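Local coordinates for protein F01G10.3, confirmed by transcript evidence (Caenorhabditis elegans, PDB 3K6J) that probably acts as an NAD+-dependent (3S)-3-hydroxyacyl-CoA dehydrogenase, the zinc-binding dehydrogenase part of a multifunctional enzyme, at residues 74-87 against 114-128. Numbering follows the deposited sequence.
Sequences GLAGIETFLVVRNE and KINANLKITSDFHKL
Strands 79-83 and 119-122 run parallel, their axes 4.7 Å apart at 23°. Five backbone hydrogen bonds join the strands and their flanking residues, from Thr80 N to Asn118 O at one end to Val84 N to Thr122 O (2.8 Å) at the other. On one face of this pair Phe81 and the Lys120 side chain run alongside and the same way, Lys120 CB reaching CD1 of the ring, while the Lys127 carbonyl O sits over one ring face near the rim. Leu128 comes the other way along Phe81, and its CD2 touches both Phe81 CB (3.8 Å) and Val83 CG2 (3.9 Å). Val83 CG1, anti to the backbone N (chi1 -179°), makes a CH-pi contact over the face of the Phe125 ring, 4.3 Å from its centroid. On the other face Leu119 CD1 packs on Leu82 CB, against helix 87-103, where Cys90 touches Leu82 and Leu94 touches Leu119. Past the strand ends, Glu87 extends its chain to Ser123, where OG donates to the anti lone pair of Glu87 OE1 at 2.7 Å; Ser123 N adds a weak bond, and a water links OE1 to Thr122 OG1. With an alanine at Glu87, the Ser123 hydroxyl would probably lose its acceptor and be free to turn. Lys120 NZ forms a salt bridge with Glu79 OE2 (3.1 Å), though the hydrogen bond in it is weak; Glu79 OE1 is hydrogen-bonded to Ser56 OG. Backbone bonds and apolar packing thus carry strand 119-122, at one edge of the Rossmann-type sheet in this chain, and the Glu87-Ser123 bond and Glu79-Lys120 bridge add polar links near the two ends.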
# COMPACT_ATOMS: atom_id res chain seq x y z
N GLY A 74 -13.78 -11.48 -7.72
CA GLY A 74 -14.14 -12.84 -8.06
C GLY A 74 -14.00 -13.79 -6.88
O GLY A 74 -14.84 -14.67 -6.69
N LEU A 75 -12.96 -13.59 -6.07
CA LEU A 75 -12.68 -14.43 -4.90
C LEU A 75 -13.81 -14.33 -3.89
O LEU A 75 -14.08 -15.27 -3.15
CB LEU A 75 -11.35 -14.00 -4.27
CG LEU A 75 -10.71 -14.84 -3.13
CD1 LEU A 75 -10.47 -16.31 -3.53
CD2 LEU A 75 -9.38 -14.22 -2.67
N ALA A 76 -14.49 -13.19 -3.87
CA ALA A 76 -15.57 -12.96 -2.94
C ALA A 76 -16.92 -13.54 -3.41
O ALA A 76 -17.91 -13.42 -2.72
CB ALA A 76 -15.72 -11.47 -2.68
N GLY A 77 -16.95 -14.16 -4.59
CA GLY A 77 -18.19 -14.68 -5.17
C GLY A 77 -19.04 -13.65 -5.89
O GLY A 77 -20.25 -13.83 -6.08
N ILE A 78 -18.43 -12.54 -6.30
CA ILE A 78 -19.17 -11.52 -7.03
C ILE A 78 -18.88 -11.69 -8.52
O ILE A 78 -17.71 -11.78 -8.93
CB ILE A 78 -18.82 -10.08 -6.53
CG1 ILE A 78 -19.28 -9.90 -5.07
CG2 ILE A 78 -19.44 -9.00 -7.44
CD1 ILE A 78 -18.55 -8.81 -4.31
N GLU A 79 -19.95 -11.73 -9.32
CA GLU A 79 -19.84 -11.81 -10.76
C GLU A 79 -19.04 -10.63 -11.26
O GLU A 79 -19.45 -9.47 -11.08
CB GLU A 79 -21.24 -11.81 -11.41
CG GLU A 79 -21.21 -12.17 -12.89
CD GLU A 79 -22.45 -11.72 -13.65
OE1 GLU A 79 -22.86 -10.53 -13.49
OE2 GLU A 79 -23.00 -12.55 -14.42
N THR A 80 -17.89 -10.93 -11.87
CA THR A 80 -16.93 -9.91 -12.29
C THR A 80 -16.58 -10.05 -13.77
O THR A 80 -16.05 -11.07 -14.20
CB THR A 80 -15.61 -10.00 -11.42
OG1 THR A 80 -15.95 -9.95 -10.03
CG2 THR A 80 -14.64 -8.87 -11.74
N PHE A 81 -16.87 -9.01 -14.54
CA PHE A 81 -16.40 -8.96 -15.91
C PHE A 81 -15.05 -8.28 -15.95
O PHE A 81 -14.86 -7.23 -15.36
CB PHE A 81 -17.40 -8.22 -16.80
CG PHE A 81 -18.76 -8.84 -16.82
CD1 PHE A 81 -19.07 -9.84 -17.75
CD2 PHE A 81 -19.74 -8.46 -15.88
CE1 PHE A 81 -20.33 -10.43 -17.75
CE2 PHE A 81 -21.00 -9.04 -15.88
CZ PHE A 81 -21.30 -10.04 -16.82
N LEU A 82 -14.11 -8.90 -16.64
CA LEU A 82 -12.84 -8.27 -16.88
C LEU A 82 -12.80 -7.93 -18.37
O LEU A 82 -12.69 -8.80 -19.23
CB LEU A 82 -11.71 -9.19 -16.41
CG LEU A 82 -10.26 -8.70 -16.57
CD1 LEU A 82 -10.04 -7.34 -15.92
CD2 LEU A 82 -9.33 -9.78 -16.01
N VAL A 83 -12.93 -6.64 -18.66
CA VAL A 83 -13.11 -6.14 -20.03
C VAL A 83 -11.77 -5.69 -20.58
O VAL A 83 -11.19 -4.72 -20.11
CB VAL A 83 -14.14 -5.00 -20.07
CG1 VAL A 83 -14.37 -4.49 -21.51
CG2 VAL A 83 -15.46 -5.44 -19.38
N VAL A 84 -11.29 -6.42 -21.58
CA VAL A 84 -9.92 -6.26 -22.07
C VAL A 84 -9.87 -6.17 -23.61
O VAL A 84 -10.81 -6.56 -24.27
CB VAL A 84 -9.06 -7.45 -21.60
CG1 VAL A 84 -9.08 -7.58 -20.07
CG2 VAL A 84 -9.56 -8.76 -22.25
N ARG A 85 -8.78 -5.66 -24.17
CA ARG A 85 -8.61 -5.64 -25.64
C ARG A 85 -8.37 -7.04 -26.22
O ARG A 85 -8.90 -7.39 -27.27
CB ARG A 85 -7.48 -4.72 -26.07
CG ARG A 85 -7.51 -3.33 -25.47
CD ARG A 85 -6.34 -3.18 -24.56
NE ARG A 85 -5.22 -2.54 -25.21
CZ ARG A 85 -4.06 -2.28 -24.62
NH1 ARG A 85 -3.88 -2.62 -23.35
NH2 ARG A 85 -3.09 -1.68 -25.29
N ASN A 86 -7.57 -7.84 -25.52
CA ASN A 86 -7.24 -9.16 -26.02
C ASN A 86 -7.57 -10.25 -24.99
O ASN A 86 -6.81 -10.49 -24.06
CB ASN A 86 -5.77 -9.18 -26.43
CG ASN A 86 -5.37 -10.45 -27.16
OD1 ASN A 86 -6.10 -11.45 -27.15
ND2 ASN A 86 -4.20 -10.42 -27.77
N GLU A 87 -8.71 -10.89 -25.19
CA GLU A 87 -9.24 -11.88 -24.26
C GLU A 87 -8.29 -13.06 -24.09
O GLU A 87 -8.19 -13.65 -23.00
CB GLU A 87 -10.58 -12.41 -24.74
CG GLU A 87 -11.55 -11.35 -25.27
CD GLU A 87 -12.89 -11.94 -25.69
OE1 GLU A 87 -13.74 -11.20 -26.24
OE2 GLU A 87 -13.09 -13.15 -25.47
N LYS A 114 -12.88 -20.78 -7.24
CA LYS A 114 -13.93 -19.80 -6.92
C LYS A 114 -13.83 -18.53 -7.81
O LYS A 114 -14.85 -18.04 -8.28
CB LYS A 114 -13.86 -19.42 -5.44
CG LYS A 114 -15.13 -18.81 -4.89
CD LYS A 114 -14.87 -18.36 -3.47
CE LYS A 114 -16.14 -18.17 -2.67
NZ LYS A 114 -17.17 -17.43 -3.42
N ILE A 115 -12.62 -18.02 -8.02
CA ILE A 115 -12.41 -16.87 -8.91
C ILE A 115 -12.95 -17.19 -10.31
O ILE A 115 -13.78 -16.46 -10.82
CB ILE A 115 -10.91 -16.45 -9.00
CG1 ILE A 115 -10.43 -15.97 -7.63
CG2 ILE A 115 -10.71 -15.35 -10.04
CD1 ILE A 115 -8.92 -15.87 -7.50
N ASN A 116 -12.48 -18.29 -10.90
CA ASN A 116 -12.91 -18.74 -12.23
C ASN A 116 -14.42 -18.97 -12.44
O ASN A 116 -14.94 -18.75 -13.52
CB ASN A 116 -12.11 -19.96 -12.68
CG ASN A 116 -10.65 -19.62 -12.97
OD1 ASN A 116 -10.32 -18.47 -13.25
ND2 ASN A 116 -9.77 -20.61 -12.89
N ALA A 117 -15.11 -19.38 -11.38
CA ALA A 117 -16.55 -19.58 -11.46
C ALA A 117 -17.30 -18.23 -11.46
O ALA A 117 -18.53 -18.19 -11.68
CB ALA A 117 -17.01 -20.43 -10.29
N ASN A 118 -16.57 -17.15 -11.17
CA ASN A 118 -17.15 -15.82 -11.02
C ASN A 118 -16.60 -14.80 -12.01
O ASN A 118 -17.21 -13.77 -12.24
CB ASN A 118 -16.93 -15.31 -9.60
CG ASN A 118 -17.77 -16.03 -8.59
OD1 ASN A 118 -17.27 -16.89 -7.86
ND2 ASN A 118 -19.05 -15.70 -8.55
N LEU A 119 -15.46 -15.12 -12.60
CA LEU A 119 -14.76 -14.22 -13.49
C LEU A 119 -15.07 -14.54 -14.95
O LEU A 119 -14.94 -15.70 -15.38
CB LEU A 119 -13.25 -14.30 -13.23
CG LEU A 119 -12.32 -13.49 -14.13
CD1 LEU A 119 -12.67 -12.01 -14.08
CD2 LEU A 119 -10.86 -13.71 -13.72
N LYS A 120 -15.47 -13.51 -15.69
CA LYS A 120 -15.77 -13.62 -17.13
C LYS A 120 -14.89 -12.66 -17.90
O LYS A 120 -15.00 -11.43 -17.75
CB LYS A 120 -17.23 -13.26 -17.43
CG LYS A 120 -18.29 -13.78 -16.45
CD LYS A 120 -18.78 -15.19 -16.76
CE LYS A 120 -20.31 -15.33 -16.60
NZ LYS A 120 -20.91 -14.67 -15.37
N ILE A 121 -13.99 -13.20 -18.71
CA ILE A 121 -13.13 -12.35 -19.52
C ILE A 121 -13.87 -12.04 -20.81
O ILE A 121 -14.54 -12.91 -21.34
CB ILE A 121 -11.74 -12.98 -19.73
CG1 ILE A 121 -11.05 -13.18 -18.36
CG2 ILE A 121 -10.90 -12.09 -20.66
CD1 ILE A 121 -9.67 -13.84 -18.42
N THR A 122 -13.80 -10.79 -21.27
CA THR A 122 -14.49 -10.36 -22.48
C THR A 122 -13.97 -9.04 -23.04
O THR A 122 -13.22 -8.32 -22.38
CB THR A 122 -16.03 -10.27 -22.30
OG1 THR A 122 -16.63 -9.91 -23.55
CG2 THR A 122 -16.43 -9.22 -21.24
N SER A 123 -14.34 -8.73 -24.27
CA SER A 123 -13.98 -7.45 -24.89
C SER A 123 -15.23 -6.72 -25.40
O SER A 123 -15.12 -5.76 -26.18
CB SER A 123 -12.98 -7.67 -26.01
OG SER A 123 -13.50 -8.61 -26.93
N ASP A 124 -16.39 -7.16 -24.91
CA ASP A 124 -17.70 -6.64 -25.29
C ASP A 124 -18.39 -5.86 -24.16
O ASP A 124 -18.68 -6.41 -23.10
CB ASP A 124 -18.60 -7.83 -25.71
CG ASP A 124 -20.04 -7.42 -26.02
OD1 ASP A 124 -20.92 -8.30 -26.00
OD2 ASP A 124 -20.31 -6.23 -26.28
N PHE A 125 -18.70 -4.59 -24.41
CA PHE A 125 -19.35 -3.71 -23.42
C PHE A 125 -20.83 -3.98 -23.13
O PHE A 125 -21.31 -3.73 -22.03
CB PHE A 125 -19.16 -2.25 -23.82
CG PHE A 125 -17.77 -1.77 -23.66
CD1 PHE A 125 -16.77 -2.15 -24.55
CD2 PHE A 125 -17.43 -0.95 -22.59
CE1 PHE A 125 -15.46 -1.71 -24.38
CE2 PHE A 125 -16.12 -0.50 -22.41
CZ PHE A 125 -15.14 -0.88 -23.31
N HIS A 126 -21.56 -4.47 -24.12
CA HIS A 126 -22.99 -4.68 -23.97
C HIS A 126 -23.30 -5.86 -23.06
O HIS A 126 -24.43 -6.34 -23.00
CB HIS A 126 -23.66 -4.82 -25.34
CG HIS A 126 -23.69 -3.53 -26.10
ND1 HIS A 126 -24.87 -2.90 -26.46
CD2 HIS A 126 -22.69 -2.71 -26.52
CE1 HIS A 126 -24.59 -1.77 -27.09
NE2 HIS A 126 -23.28 -1.63 -27.13
N LYS A 127 -22.26 -6.31 -22.35
CA LYS A 127 -22.39 -7.35 -21.31
C LYS A 127 -22.56 -6.67 -19.94
O LYS A 127 -22.93 -7.34 -18.97
CB LYS A 127 -21.14 -8.27 -21.30
CG LYS A 127 -20.77 -8.95 -22.63
CD LYS A 127 -21.18 -10.42 -22.71
CE LYS A 127 -20.89 -11.00 -24.11
NZ LYS A 127 -21.20 -12.45 -24.25
N LEU A 128 -22.32 -5.36 -19.89
CA LEU A 128 -22.19 -4.64 -18.62
C LEU A 128 -23.45 -3.95 -18.11
O LEU A 128 -23.46 -3.43 -16.99
CB LEU A 128 -21.07 -3.60 -18.71
CG LEU A 128 -19.68 -4.05 -19.17
CD1 LEU A 128 -18.67 -2.92 -18.99
CD2 LEU A 128 -19.25 -5.29 -18.42
O HOH W 1 -16.64 -12.00 -25.51